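Local coordinates for glucosamine-6-phosphate deaminase (Thermotoga maritima, PDB 1J5X), which belongs to the SIS-domain proteins, a family of alpha/beta folds in which helices flank parallel beta sheets of Rossmann-like topology, at residues 32-37 / 147-152; 58-63 / 113-118; 238-243 / 320-325; 256-261 / 281-286; 299-304 / 308-313. All coordinates share one frame; numbering follows the deposited sequence.

Interaction 1 (32-37 / 147-152); sequences ENFVLN and LPLVFP
With CG anti to the backbone N (chi1 177°), the ring of Phe34 reaches out from helix 27-35 to the chain at Phe151 and Pro152, while CG of Phe151 stands beside its own backbone N and brings that ring up to meet it. The two rims approach most closely at CE2 of Phe34, 3.5 Å from CE2 of Phe151 and 3.6 Å from its CD2. Their centroids are 5.1 Å apart and their planes inclined at 54°, so the pair is oblique, neither stacked nor edge-to-face. Relative to the ring of Phe151, CZ of Phe34 lies over one face, displaced toward the rim.

Pro152 supplies the second grip. Its CD sits over a face of Phe34, 3.7 Å from the ring centroid and 21° off the normal, which is CH-pi geometry, and its CG follows at 3.6 Å from Phe34 CD1. Leu149 comes in at the ring edge instead, CD1 to Phe34 CZ 4.1 Å. The side-chain contacts are apolar, with the Phe34 ring among Leu149, Phe151 and Pro152.

Phe34 also meets the ring of Phe30 one turn earlier in its helix. Strand 147-150, an outermost strand of the five-stranded parallel sheet, is hydrogen-bonded along strand 128-134, and Phe151 packs on Ile133 of that strand and on Ser170 of helix 162-179.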
# COMPACT_ATOMS: atom_id res chain seq x y z
N GLU A 32 -7.31 -16.58 -7.76
CA GLU A 32 -7.73 -17.98 -7.85
C GLU A 32 -6.61 -18.94 -8.05
O GLU A 32 -6.64 -20.05 -7.55
CB GLU A 32 -8.78 -18.15 -8.96
CG GLU A 32 -10.03 -17.29 -8.73
CD GLU A 32 -11.08 -17.44 -9.84
OE1 GLU A 32 -10.71 -17.90 -10.95
OE2 GLU A 32 -12.26 -17.10 -9.61
N ASN A 33 -5.59 -18.53 -8.78
CA ASN A 33 -4.51 -19.47 -8.99
C ASN A 33 -3.44 -19.51 -7.92
O ASN A 33 -2.83 -20.56 -7.69
CB ASN A 33 -3.92 -19.23 -10.37
CG ASN A 33 -4.86 -19.67 -11.44
OD1 ASN A 33 -4.75 -20.94 -11.82
ND2 ASN A 33 -5.72 -18.91 -11.91
N PHE A 34 -3.19 -18.38 -7.26
CA PHE A 34 -2.16 -18.35 -6.26
C PHE A 34 -2.73 -18.17 -4.82
O PHE A 34 -2.38 -18.91 -3.92
CB PHE A 34 -1.19 -17.17 -6.53
CG PHE A 34 -0.11 -17.01 -5.49
CD1 PHE A 34 1.02 -17.85 -5.51
CD2 PHE A 34 -0.18 -16.01 -4.53
CE1 PHE A 34 2.06 -17.68 -4.58
CE2 PHE A 34 0.84 -15.81 -3.62
CZ PHE A 34 1.97 -16.64 -3.63
N VAL A 35 -3.57 -17.17 -4.63
CA VAL A 35 -4.06 -16.90 -3.25
C VAL A 35 -4.86 -18.08 -2.66
O VAL A 35 -4.54 -18.59 -1.57
CB VAL A 35 -4.85 -15.58 -3.20
CG1 VAL A 35 -5.27 -15.30 -1.73
CG2 VAL A 35 -3.94 -14.40 -3.60
N LEU A 36 -5.90 -18.49 -3.37
CA LEU A 36 -6.72 -19.60 -2.93
C LEU A 36 -5.97 -20.89 -2.72
O LEU A 36 -6.52 -21.79 -2.14
CB LEU A 36 -7.81 -19.89 -3.94
CG LEU A 36 -8.83 -18.79 -4.00
CD1 LEU A 36 -9.91 -19.25 -4.98
CD2 LEU A 36 -9.42 -18.54 -2.57
N ASN A 37 -4.73 -21.00 -3.19
CA ASN A 37 -4.01 -22.27 -3.00
C ASN A 37 -2.94 -22.17 -1.92
O ASN A 37 -2.27 -23.16 -1.57
CB ASN A 37 -3.40 -22.76 -4.34
CG ASN A 37 -4.48 -23.20 -5.35
OD1 ASN A 37 -5.37 -24.11 -4.90
ND2 ASN A 37 -4.53 -22.73 -6.50
N LEU A 147 12.90 -18.53 4.36
CA LEU A 147 11.67 -19.05 3.78
C LEU A 147 11.25 -18.09 2.66
O LEU A 147 10.56 -17.07 2.89
CB LEU A 147 10.56 -19.08 4.86
CG LEU A 147 10.75 -20.02 6.07
CD1 LEU A 147 9.74 -19.70 7.16
CD2 LEU A 147 10.60 -21.45 5.63
N PRO A 148 11.72 -18.35 1.45
CA PRO A 148 11.35 -17.47 0.35
C PRO A 148 9.90 -17.65 -0.04
O PRO A 148 9.37 -18.74 0.05
CB PRO A 148 12.32 -17.89 -0.77
CG PRO A 148 12.55 -19.35 -0.45
CD PRO A 148 12.74 -19.35 1.03
N LEU A 149 9.27 -16.57 -0.47
CA LEU A 149 7.88 -16.61 -0.89
C LEU A 149 7.87 -15.75 -2.13
O LEU A 149 7.72 -14.53 -2.05
CB LEU A 149 6.96 -16.00 0.19
CG LEU A 149 5.48 -15.84 -0.22
CD1 LEU A 149 5.01 -17.10 -0.95
CD2 LEU A 149 4.62 -15.55 1.02
N VAL A 150 8.09 -16.38 -3.28
CA VAL A 150 8.13 -15.66 -4.51
C VAL A 150 6.72 -15.54 -5.10
O VAL A 150 6.03 -16.54 -5.29
CB VAL A 150 9.06 -16.38 -5.51
CG1 VAL A 150 9.20 -15.50 -6.75
CG2 VAL A 150 10.44 -16.63 -4.86
N PHE A 151 6.29 -14.32 -5.40
CA PHE A 151 4.96 -14.08 -5.96
C PHE A 151 4.98 -14.15 -7.45
O PHE A 151 5.83 -13.52 -8.09
CB PHE A 151 4.44 -12.73 -5.55
CG PHE A 151 3.98 -12.71 -4.13
CD1 PHE A 151 4.91 -12.82 -3.11
CD2 PHE A 151 2.63 -12.68 -3.85
CE1 PHE A 151 4.53 -12.94 -1.78
CE2 PHE A 151 2.20 -12.78 -2.50
CZ PHE A 151 3.18 -12.92 -1.47
N PRO A 152 4.02 -14.86 -8.03
CA PRO A 152 3.95 -15.00 -9.49
C PRO A 152 3.27 -13.79 -10.06
O PRO A 152 2.14 -13.83 -10.55
CB PRO A 152 3.18 -16.32 -9.65
CG PRO A 152 2.13 -16.24 -8.50
CD PRO A 152 3.05 -15.74 -7.34

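Interaction 2 (58-63 / 113-118); sequences VGCGSS and TTEVLL
Strand 54-59 runs out into Cys60, whose SG alone carries the side-chain contact with Thr113, Glu115 and Val116. Ahead of it, Val58 is held in the sheet by backbone bonds to Phe105 and Phe107 of strand 102-107, and Gly59 continues the strand with backbone bonds to Ile85 and Ala87. At Cys60 the sulfur stands beside its backbone N (chi1 -57°), where it faces the first turn of helix 114-125. It lies 3.8 Å from Glu115 OE1 and 3.9 Å from Glu115 CB, so the sulfur is met at both CB and the carboxylate of that side chain. Two methyl groups also approach the sulfur, Val116 CG2 at 4.1 Å from SG and Thr113 CG2 at 4.2 Å from it. The methyl of Thr113 can do this while its OG1 is hydrogen-bonded to Ser108 OG.

Gly61 then turns the chain at positive phi (60°) and takes the N-cap position of helix 62-78. Ser62 OG bonds Lys233 NZ, and Ser63 N closes the turn on Cys60 O at 2.9 Å.

A strand, a glycine-bearing turn and a helix start, set against the helix start that follows the adjacent parallel strand 102-107, are characteristic of Rossmann-like folds, here the SIS domain.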
# COMPACT_ATOMS: atom_id res chain seq x y z
N VAL A 58 9.46 -5.79 7.33
CA VAL A 58 10.60 -4.88 7.09
C VAL A 58 10.74 -4.60 5.59
O VAL A 58 10.75 -5.55 4.81
CB VAL A 58 11.90 -5.61 7.58
CG1 VAL A 58 13.15 -4.78 7.32
CG2 VAL A 58 11.76 -5.93 9.13
N GLY A 59 10.87 -3.34 5.20
CA GLY A 59 10.98 -3.07 3.76
C GLY A 59 11.31 -1.62 3.50
O GLY A 59 11.43 -0.88 4.46
N CYS A 60 11.44 -1.23 2.22
CA CYS A 60 11.78 0.14 1.82
C CYS A 60 10.79 0.74 0.83
O CYS A 60 10.29 0.01 -0.06
CB CYS A 60 13.15 0.21 1.12
SG CYS A 60 14.53 -0.45 2.11
N GLY A 61 10.50 2.02 1.00
CA GLY A 61 9.62 2.74 0.06
C GLY A 61 8.23 2.11 0.02
O GLY A 61 7.61 1.89 1.10
N SER A 62 7.71 1.85 -1.19
CA SER A 62 6.39 1.19 -1.28
C SER A 62 6.35 -0.10 -0.48
O SER A 62 5.27 -0.47 0.03
CB SER A 62 5.99 0.81 -2.73
OG SER A 62 6.08 1.97 -3.50
N SER A 63 7.49 -0.80 -0.39
CA SER A 63 7.49 -2.07 0.35
C SER A 63 7.44 -1.82 1.88
O SER A 63 7.04 -2.68 2.66
CB SER A 63 8.69 -2.92 -0.02
OG SER A 63 8.44 -3.70 -1.21
N THR A 113 17.37 -5.36 -3.18
CA THR A 113 17.50 -4.10 -2.43
C THR A 113 18.54 -4.27 -1.32
O THR A 113 18.38 -5.09 -0.42
CB THR A 113 16.12 -3.70 -1.84
OG1 THR A 113 15.17 -3.70 -2.90
CG2 THR A 113 16.17 -2.31 -1.22
N THR A 114 19.63 -3.52 -1.43
CA THR A 114 20.73 -3.68 -0.49
C THR A 114 20.35 -3.63 0.98
O THR A 114 20.76 -4.48 1.76
CB THR A 114 21.82 -2.65 -0.72
OG1 THR A 114 22.20 -2.63 -2.13
CG2 THR A 114 23.03 -3.05 0.10
N GLU A 115 19.55 -2.63 1.33
CA GLU A 115 19.13 -2.47 2.73
C GLU A 115 18.34 -3.69 3.24
O GLU A 115 18.45 -4.06 4.39
CB GLU A 115 18.30 -1.20 2.83
CG GLU A 115 19.15 0.04 2.71
CD GLU A 115 18.29 1.24 2.37
OE1 GLU A 115 17.52 1.65 3.28
OE2 GLU A 115 18.33 1.74 1.22
N VAL A 116 17.56 -4.32 2.35
CA VAL A 116 16.72 -5.46 2.77
C VAL A 116 17.60 -6.66 2.96
O VAL A 116 17.37 -7.46 3.85
CB VAL A 116 15.59 -5.72 1.71
CG1 VAL A 116 14.73 -6.96 2.11
CG2 VAL A 116 14.72 -4.50 1.63
N LEU A 117 18.63 -6.81 2.09
CA LEU A 117 19.55 -7.92 2.24
C LEU A 117 20.41 -7.73 3.50
O LEU A 117 20.75 -8.69 4.22
CB LEU A 117 20.44 -8.04 0.97
CG LEU A 117 19.56 -8.56 -0.18
CD1 LEU A 117 20.43 -8.43 -1.50
CD2 LEU A 117 19.15 -10.00 0.10
N LEU A 118 20.78 -6.49 3.78
CA LEU A 118 21.57 -6.28 5.00
C LEU A 118 20.69 -6.59 6.20
O LEU A 118 21.15 -7.21 7.18
CB LEU A 118 22.05 -4.85 5.11
CG LEU A 118 23.14 -4.50 4.07
CD1 LEU A 118 23.36 -2.99 4.01
CD2 LEU A 118 24.42 -5.23 4.45

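Interaction 3 (238-243 / 320-325); sequences SLTFSE and YQKAIS
The CA atoms of Ser238 and Ala323 are only 4.2 Å apart, so the last turn of helix 222-238 lies almost directly on the backbone of helix 313-326, and Leu239 leaves the helical path just beyond at positive phi (58°). Such closeness suits small residues: Ser238 CB is 3.7 Å from Ala323 N, and Ser238 CB is 4.1 Å from Ala323 CB.

The rest of the contact is made on the aliphatic part of Lys322. Ser238 OG, held between its own backbone N and carbonyl carbon (chi1 86°), rests 3.6 Å from Lys322 CG. Thr240 OG1 comes across the same methylene at 3.5 Å from Lys322 CG, the two side chains crossing at about a right angle. Both hydroxyls are also tied to each other, since Thr240 OG1 donates to Ser238 OG at 2.7 Å and Ser238 OG is bonded in turn to Cys234 O.

In the fold, helix 222-238 is the crossover of a beta-alpha-beta unit between the adjacent parallel strands 214-218 and 241-245, the latter an outermost strand of the four-stranded sheet. The contact sets the C-terminal end of that crossover against helix 313-326.

Lys322 bends at chi2 (73°) and carries its ammonium group past Thr240 to other partners. NZ forms a salt bridge with Asp213 OD1 and hydrogen bonds with the carbonyl oxygens of His212 and Leu209; Asp213 probably balances the charge, and the carbonyls satisfy N-H groups of the buried ammonium. Arg326 NH1, in turn, bonds Ser238 O.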
# COMPACT_ATOMS: atom_id res chain seq x y z
N SER A 238 3.67 11.56 -10.77
CA SER A 238 3.29 12.87 -11.24
C SER A 238 4.06 14.06 -10.73
O SER A 238 3.75 15.19 -11.11
CB SER A 238 1.81 13.07 -10.93
OG SER A 238 1.61 13.58 -9.60
N LEU A 239 5.00 13.83 -9.82
CA LEU A 239 5.75 14.91 -9.21
C LEU A 239 4.92 15.95 -8.48
O LEU A 239 5.22 17.13 -8.50
CB LEU A 239 6.64 15.59 -10.29
CG LEU A 239 7.55 14.59 -11.01
CD1 LEU A 239 8.54 15.34 -12.03
CD2 LEU A 239 8.41 13.87 -10.00
N THR A 240 3.89 15.50 -7.75
CA THR A 240 3.06 16.42 -7.04
C THR A 240 3.35 16.20 -5.58
O THR A 240 3.43 15.01 -5.15
CB THR A 240 1.58 16.07 -7.33
OG1 THR A 240 1.38 16.11 -8.75
CG2 THR A 240 0.65 17.00 -6.59
N PHE A 241 3.47 17.31 -4.85
CA PHE A 241 3.73 17.28 -3.42
C PHE A 241 2.49 16.57 -2.84
O PHE A 241 1.35 17.02 -3.06
CB PHE A 241 3.83 18.71 -2.85
N SER A 242 2.71 15.46 -2.15
CA SER A 242 1.62 14.70 -1.56
C SER A 242 2.02 14.27 -0.16
O SER A 242 3.22 14.00 0.08
CB SER A 242 1.36 13.45 -2.37
OG SER A 242 1.14 13.72 -3.75
N GLU A 243 1.04 14.11 0.70
CA GLU A 243 1.30 13.73 2.07
C GLU A 243 0.14 12.93 2.64
O GLU A 243 -1.00 13.03 2.16
CB GLU A 243 1.52 14.96 2.95
CG GLU A 243 0.41 15.98 2.88
CD GLU A 243 0.74 17.31 3.62
OE1 GLU A 243 1.66 17.40 4.49
OE2 GLU A 243 0.02 18.29 3.37
N TYR A 320 -1.48 8.73 -12.23
CA TYR A 320 -1.36 8.57 -13.68
C TYR A 320 -2.01 9.75 -14.42
O TYR A 320 -1.38 10.43 -15.25
CB TYR A 320 -1.99 7.28 -14.12
CG TYR A 320 -1.81 7.06 -15.61
CD1 TYR A 320 -2.71 7.60 -16.53
CD2 TYR A 320 -0.69 6.39 -16.10
CE1 TYR A 320 -2.49 7.47 -17.90
CE2 TYR A 320 -0.46 6.27 -17.46
CZ TYR A 320 -1.36 6.81 -18.36
OH TYR A 320 -1.08 6.69 -19.73
N GLN A 321 -3.26 10.01 -14.11
CA GLN A 321 -3.95 11.09 -14.78
C GLN A 321 -3.27 12.43 -14.54
O GLN A 321 -3.23 13.29 -15.44
CB GLN A 321 -5.44 11.14 -14.34
CG GLN A 321 -6.22 9.87 -14.82
CD GLN A 321 -7.74 10.01 -14.65
OE1 GLN A 321 -8.20 11.24 -14.46
NE2 GLN A 321 -8.48 9.01 -14.68
N LYS A 322 -2.74 12.64 -13.32
CA LYS A 322 -2.11 13.92 -13.04
C LYS A 322 -0.82 14.06 -13.84
O LYS A 322 -0.46 15.19 -14.23
CB LYS A 322 -1.77 14.11 -11.55
CG LYS A 322 -0.99 15.40 -11.22
CD LYS A 322 -1.84 16.68 -11.32
CE LYS A 322 -0.95 17.92 -11.10
NZ LYS A 322 -1.69 19.20 -11.06
N ALA A 323 -0.11 12.96 -14.05
CA ALA A 323 1.12 13.06 -14.80
C ALA A 323 0.80 13.47 -16.25
O ALA A 323 1.47 14.32 -16.84
CB ALA A 323 1.82 11.77 -14.80
N ILE A 324 -0.25 12.86 -16.80
CA ILE A 324 -0.65 13.15 -18.19
C ILE A 324 -0.98 14.62 -18.28
O ILE A 324 -0.57 15.30 -19.22
CB ILE A 324 -1.90 12.29 -18.61
CG1 ILE A 324 -1.52 10.82 -18.61
CG2 ILE A 324 -2.41 12.70 -20.03
CD1 ILE A 324 -0.22 10.51 -19.26
N SER A 325 -1.70 15.08 -17.27
CA SER A 325 -2.12 16.45 -17.11
C SER A 325 -0.94 17.44 -17.16
O SER A 325 -1.04 18.53 -17.75
CB SER A 325 -2.82 16.57 -15.77
OG SER A 325 -3.34 17.86 -15.55

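Interaction 4 (256-261 / 281-286); sequences ALVKKG and KELESL
Leu286, which packs on Val258, gives its N-H weakly to Glu282 O (3.3 Å), an oxygen near the C-terminal end of helix 273-285 that Ser285 OG also grips at 2.7 Å, with the donor tilted 15° from the carbonyl plane. Leu286 N also bonds Leu283 O. This helix is the crossover of a beta-alpha-beta unit joining the adjacent parallel strands 262-267 and 289-293, and residues 256-261 are the loop leading into the first of those strands.

Val258 carries the contact from the loop side. Its CG1 is anti to the backbone N (chi1 179°), which points that methyl at the helix end, 3.9 Å from Leu286 CB and 3.8 Å from Leu286 O; the two side chains cross at about a right angle. The same methyl stands 4.1 Å from Leu283 O, hence over the last turn and not beside a single residue. Tyr250 and Ala288 extend the apolar surroundings, each touching both Val258 and Leu283. On the polar side, Glu282 forms salt bridges with Lys255 and Arg251.

The side chains of Val258 and Leu283 meet more loosely, CG2 to CD2 4.5 Å, whereas Leu286 O approaches the loop backbone itself, 3.8 Å from Lys259 CA.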
# COMPACT_ATOMS: atom_id res chain seq x y z
N ALA A 256 -3.31 23.72 8.03
CA ALA A 256 -2.91 25.11 7.83
C ALA A 256 -2.57 25.34 6.35
O ALA A 256 -2.72 26.48 5.83
CB ALA A 256 -1.65 25.46 8.72
N LEU A 257 -2.11 24.31 5.65
CA LEU A 257 -1.74 24.46 4.24
C LEU A 257 -2.90 24.46 3.28
O LEU A 257 -2.71 24.71 2.07
CB LEU A 257 -0.86 23.33 3.77
CG LEU A 257 0.54 23.25 4.31
CD1 LEU A 257 1.21 22.09 3.67
CD2 LEU A 257 1.27 24.55 4.01
N VAL A 258 -4.08 24.17 3.79
CA VAL A 258 -5.20 24.04 2.83
C VAL A 258 -5.60 25.35 2.15
O VAL A 258 -5.76 26.38 2.80
CB VAL A 258 -6.49 23.52 3.47
CG1 VAL A 258 -7.61 23.45 2.36
CG2 VAL A 258 -6.28 22.06 4.02
N LYS A 259 -5.79 25.24 0.85
CA LYS A 259 -6.28 26.35 0.02
C LYS A 259 -6.77 25.76 -1.30
O LYS A 259 -6.61 24.57 -1.54
CB LYS A 259 -5.19 27.40 -0.22
CG LYS A 259 -3.96 26.91 -0.93
CD LYS A 259 -2.92 28.04 -0.94
CE LYS A 259 -1.74 27.71 -1.84
NZ LYS A 259 -2.25 27.25 -3.16
N LYS A 260 -7.42 26.58 -2.13
CA LYS A 260 -7.91 26.08 -3.40
C LYS A 260 -6.69 25.46 -4.00
O LYS A 260 -5.61 26.05 -3.94
CB LYS A 260 -8.41 27.25 -4.30
CG LYS A 260 -8.76 26.83 -5.72
CD LYS A 260 -9.41 27.97 -6.50
CE LYS A 260 -10.86 28.20 -6.03
NZ LYS A 260 -11.79 27.12 -6.47
N GLY A 261 -6.83 24.27 -4.55
CA GLY A 261 -5.69 23.59 -5.13
C GLY A 261 -5.35 22.34 -4.31
O GLY A 261 -4.67 21.46 -4.78
N LYS A 281 -16.68 18.69 5.17
CA LYS A 281 -17.29 20.03 5.03
C LYS A 281 -16.31 21.10 5.52
O LYS A 281 -16.19 22.17 4.93
CB LYS A 281 -18.61 20.13 5.82
CG LYS A 281 -18.51 19.88 7.33
CD LYS A 281 -17.90 21.07 8.11
CE LYS A 281 -17.55 20.76 9.58
NZ LYS A 281 -18.73 20.45 10.40
N GLU A 282 -15.58 20.78 6.59
CA GLU A 282 -14.62 21.74 7.13
C GLU A 282 -13.50 22.02 6.10
O GLU A 282 -13.23 23.19 5.76
CB GLU A 282 -14.09 21.24 8.47
CG GLU A 282 -13.08 22.18 9.14
CD GLU A 282 -12.44 21.58 10.37
OE1 GLU A 282 -13.18 21.05 11.22
OE2 GLU A 282 -11.20 21.64 10.49
N LEU A 283 -12.88 20.99 5.55
CA LEU A 283 -11.85 21.20 4.57
C LEU A 283 -12.38 21.91 3.33
O LEU A 283 -11.68 22.72 2.70
CB LEU A 283 -11.22 19.86 4.16
CG LEU A 283 -10.64 19.10 5.35
CD1 LEU A 283 -9.95 17.84 4.86
CD2 LEU A 283 -9.69 20.01 6.12
N GLU A 284 -13.62 21.58 2.95
CA GLU A 284 -14.22 22.22 1.77
C GLU A 284 -14.37 23.73 2.01
O GLU A 284 -14.12 24.54 1.12
CB GLU A 284 -15.60 21.55 1.47
CG GLU A 284 -15.46 20.24 0.63
CD GLU A 284 -16.76 19.44 0.44
OE1 GLU A 284 -17.71 19.72 1.17
OE2 GLU A 284 -16.80 18.53 -0.42
N SER A 285 -14.74 24.10 3.21
CA SER A 285 -14.92 25.50 3.52
C SER A 285 -13.60 26.26 3.54
O SER A 285 -13.60 27.50 3.54
CB SER A 285 -15.63 25.66 4.86
OG SER A 285 -14.74 25.46 5.96
N LEU A 286 -12.48 25.53 3.52
CA LEU A 286 -11.18 26.17 3.51
C LEU A 286 -10.63 26.16 2.11
O LEU A 286 -9.53 26.65 1.87
CB LEU A 286 -10.21 25.41 4.44
CG LEU A 286 -10.69 25.31 5.88
CD1 LEU A 286 -9.70 24.48 6.71
CD2 LEU A 286 -10.87 26.70 6.46

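Interaction 5 (299-304 / 308-313); sequences IPVSND and AFLRTV
Arg311 NH2 donates to Ser302 O at 2.9 Å with an N-H...O angle of 169°, a nearly straight bond. The acceptor lies close to the guanidinium plane, but the donor stands 40° out of the carbonyl plane and so is not on a lone pair. NH2 also reaches Asn303 OD1 at 2.9 Å; there the angle is 122° and the bond weak, the amide and guanidinium planes meeting steeply. The remaining nitrogens have partners beyond the two segments: NE bonds Ser307 OG, and NH1 bonds Gln267 OE1 and Val293 O. Each nitrogen of this buried guanidinium is thus engaged, which should fix its rotation about the side-chain axis. Ser307 OG bonds Ser302 O as well, so one hydroxyl links the acceptor and the arginine.

An extended run from CG to NE carries Arg311 to this position. Val301 covers one face of the guanidinium: its CG1, held between the backbone N and carbonyl carbon, lies 3.7 Å from Arg311 NH2 and 3.8 Å from CZ, offset toward the rim. The other methyl, CG2, meets Leu310 CD1 at 4.2 Å, so the two branches of one valine serve consecutive residues. Ser302 OG shapes the backbone nearby by accepting from Asp304 N (3.0 Å) in an ST turn.

Along the chain, both segments belong to the connection from strand 289-293 to helix 313-326. Helix 184-205 meets Val301 through Phe196, helix 222-238 packs Phe223 and Val226 on Arg311, and Leu168 and Leu169 of helix 162-179 receive Ala308 and Phe309.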
# COMPACT_ATOMS: atom_id res chain seq x y z
N ILE A 299 -16.41 7.12 -4.34
CA ILE A 299 -16.01 5.88 -4.99
C ILE A 299 -16.34 4.78 -3.97
O ILE A 299 -15.58 4.48 -3.03
CB ILE A 299 -14.49 5.85 -5.29
CG1 ILE A 299 -14.09 7.00 -6.25
CG2 ILE A 299 -14.12 4.55 -5.97
CD1 ILE A 299 -12.48 7.00 -6.48
N PRO A 300 -17.49 4.10 -4.15
CA PRO A 300 -17.91 3.06 -3.23
C PRO A 300 -17.04 1.84 -3.24
O PRO A 300 -16.61 1.39 -4.29
CB PRO A 300 -19.33 2.70 -3.71
CG PRO A 300 -19.69 3.82 -4.66
CD PRO A 300 -18.37 4.14 -5.32
N VAL A 301 -16.80 1.33 -2.03
CA VAL A 301 -16.09 0.08 -1.80
C VAL A 301 -16.29 -0.20 -0.32
O VAL A 301 -16.46 0.77 0.45
CB VAL A 301 -14.61 0.17 -2.16
CG1 VAL A 301 -13.90 1.24 -1.23
CG2 VAL A 301 -13.98 -1.22 -2.00
N SER A 302 -16.26 -1.47 0.10
CA SER A 302 -16.48 -1.81 1.52
C SER A 302 -15.61 -0.97 2.46
O SER A 302 -14.44 -0.75 2.18
CB SER A 302 -16.14 -3.28 1.75
OG SER A 302 -16.04 -3.61 3.13
N ASN A 303 -16.17 -0.58 3.60
CA ASN A 303 -15.41 0.20 4.57
C ASN A 303 -14.76 -0.71 5.61
O ASN A 303 -14.18 -0.24 6.62
CB ASN A 303 -16.28 1.25 5.25
CG ASN A 303 -16.79 2.28 4.26
OD1 ASN A 303 -16.08 2.63 3.31
ND2 ASN A 303 -18.00 2.79 4.47
N ASP A 304 -14.78 -2.00 5.34
CA ASP A 304 -14.15 -2.95 6.24
C ASP A 304 -12.67 -3.00 5.86
O ASP A 304 -12.33 -2.78 4.68
CB ASP A 304 -14.72 -4.33 6.06
CG ASP A 304 -14.04 -5.32 6.91
OD1 ASP A 304 -13.38 -6.20 6.32
OD2 ASP A 304 -14.11 -5.19 8.18
N ALA A 308 -8.50 -3.01 2.08
CA ALA A 308 -7.20 -2.34 1.99
C ALA A 308 -6.45 -2.68 0.72
O ALA A 308 -5.82 -1.77 0.15
CB ALA A 308 -6.32 -2.64 3.23
N PHE A 309 -6.55 -3.94 0.25
CA PHE A 309 -5.80 -4.33 -0.94
C PHE A 309 -6.27 -3.67 -2.26
O PHE A 309 -5.58 -3.74 -3.30
CB PHE A 309 -5.74 -5.83 -1.05
CG PHE A 309 -7.02 -6.46 -1.53
CD1 PHE A 309 -8.02 -6.81 -0.61
CD2 PHE A 309 -7.25 -6.68 -2.91
CE1 PHE A 309 -9.23 -7.35 -1.07
CE2 PHE A 309 -8.43 -7.22 -3.38
CZ PHE A 309 -9.44 -7.56 -2.46
N LEU A 310 -7.44 -3.04 -2.25
CA LEU A 310 -7.91 -2.33 -3.42
C LEU A 310 -7.76 -0.81 -3.25
O LEU A 310 -7.87 -0.06 -4.21
CB LEU A 310 -9.39 -2.56 -3.62
CG LEU A 310 -9.92 -3.95 -3.97
CD1 LEU A 310 -11.48 -3.92 -3.97
CD2 LEU A 310 -9.42 -4.32 -5.40
N ARG A 311 -7.59 -0.33 -2.01
CA ARG A 311 -7.69 1.10 -1.82
C ARG A 311 -6.60 2.05 -2.27
O ARG A 311 -6.76 3.26 -2.10
CB ARG A 311 -8.11 1.44 -0.37
CG ARG A 311 -9.66 1.12 -0.10
CD ARG A 311 -9.92 1.11 1.40
NE ARG A 311 -11.36 1.05 1.75
CZ ARG A 311 -12.09 2.13 2.02
NH1 ARG A 311 -11.54 3.36 1.98
NH2 ARG A 311 -13.40 1.98 2.36
N THR A 312 -5.51 1.52 -2.79
CA THR A 312 -4.50 2.44 -3.38
C THR A 312 -4.81 2.64 -4.88
O THR A 312 -4.22 3.49 -5.54
CB THR A 312 -3.02 1.96 -3.22
OG1 THR A 312 -2.78 0.75 -3.93
CG2 THR A 312 -2.69 1.77 -1.73
N VAL A 313 -5.74 1.90 -5.42
CA VAL A 313 -6.07 2.05 -6.85
C VAL A 313 -6.50 3.49 -7.21
O VAL A 313 -6.02 4.05 -8.20
CB VAL A 313 -7.17 1.03 -7.25
CG1 VAL A 313 -7.70 1.33 -8.67
CG2 VAL A 313 -6.62 -0.36 -7.22

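How the interactions relate
From the N terminus, interaction 1 closes the first long loop when residues 147-152, at the end of an edge strand, return to helix 27-35, and interaction 2 is nested inside it; both reach the five-stranded sheet, about 10 Å apart at their nearest atoms. After that loop closes, interaction 3 opens a second one at residues 238-243 that ends on helix 313-326. Interactions 4 and 5 lie in series within it, one at the loop before strand 262-267, the other just ahead of helix 313-326. No loops cross. Interactions 3 and 4 also touch, Glu243 OE2 lying 4.0 Å from Leu257 CD1, while interaction 5 packs against helices 162-179, 184-205 and 222-238.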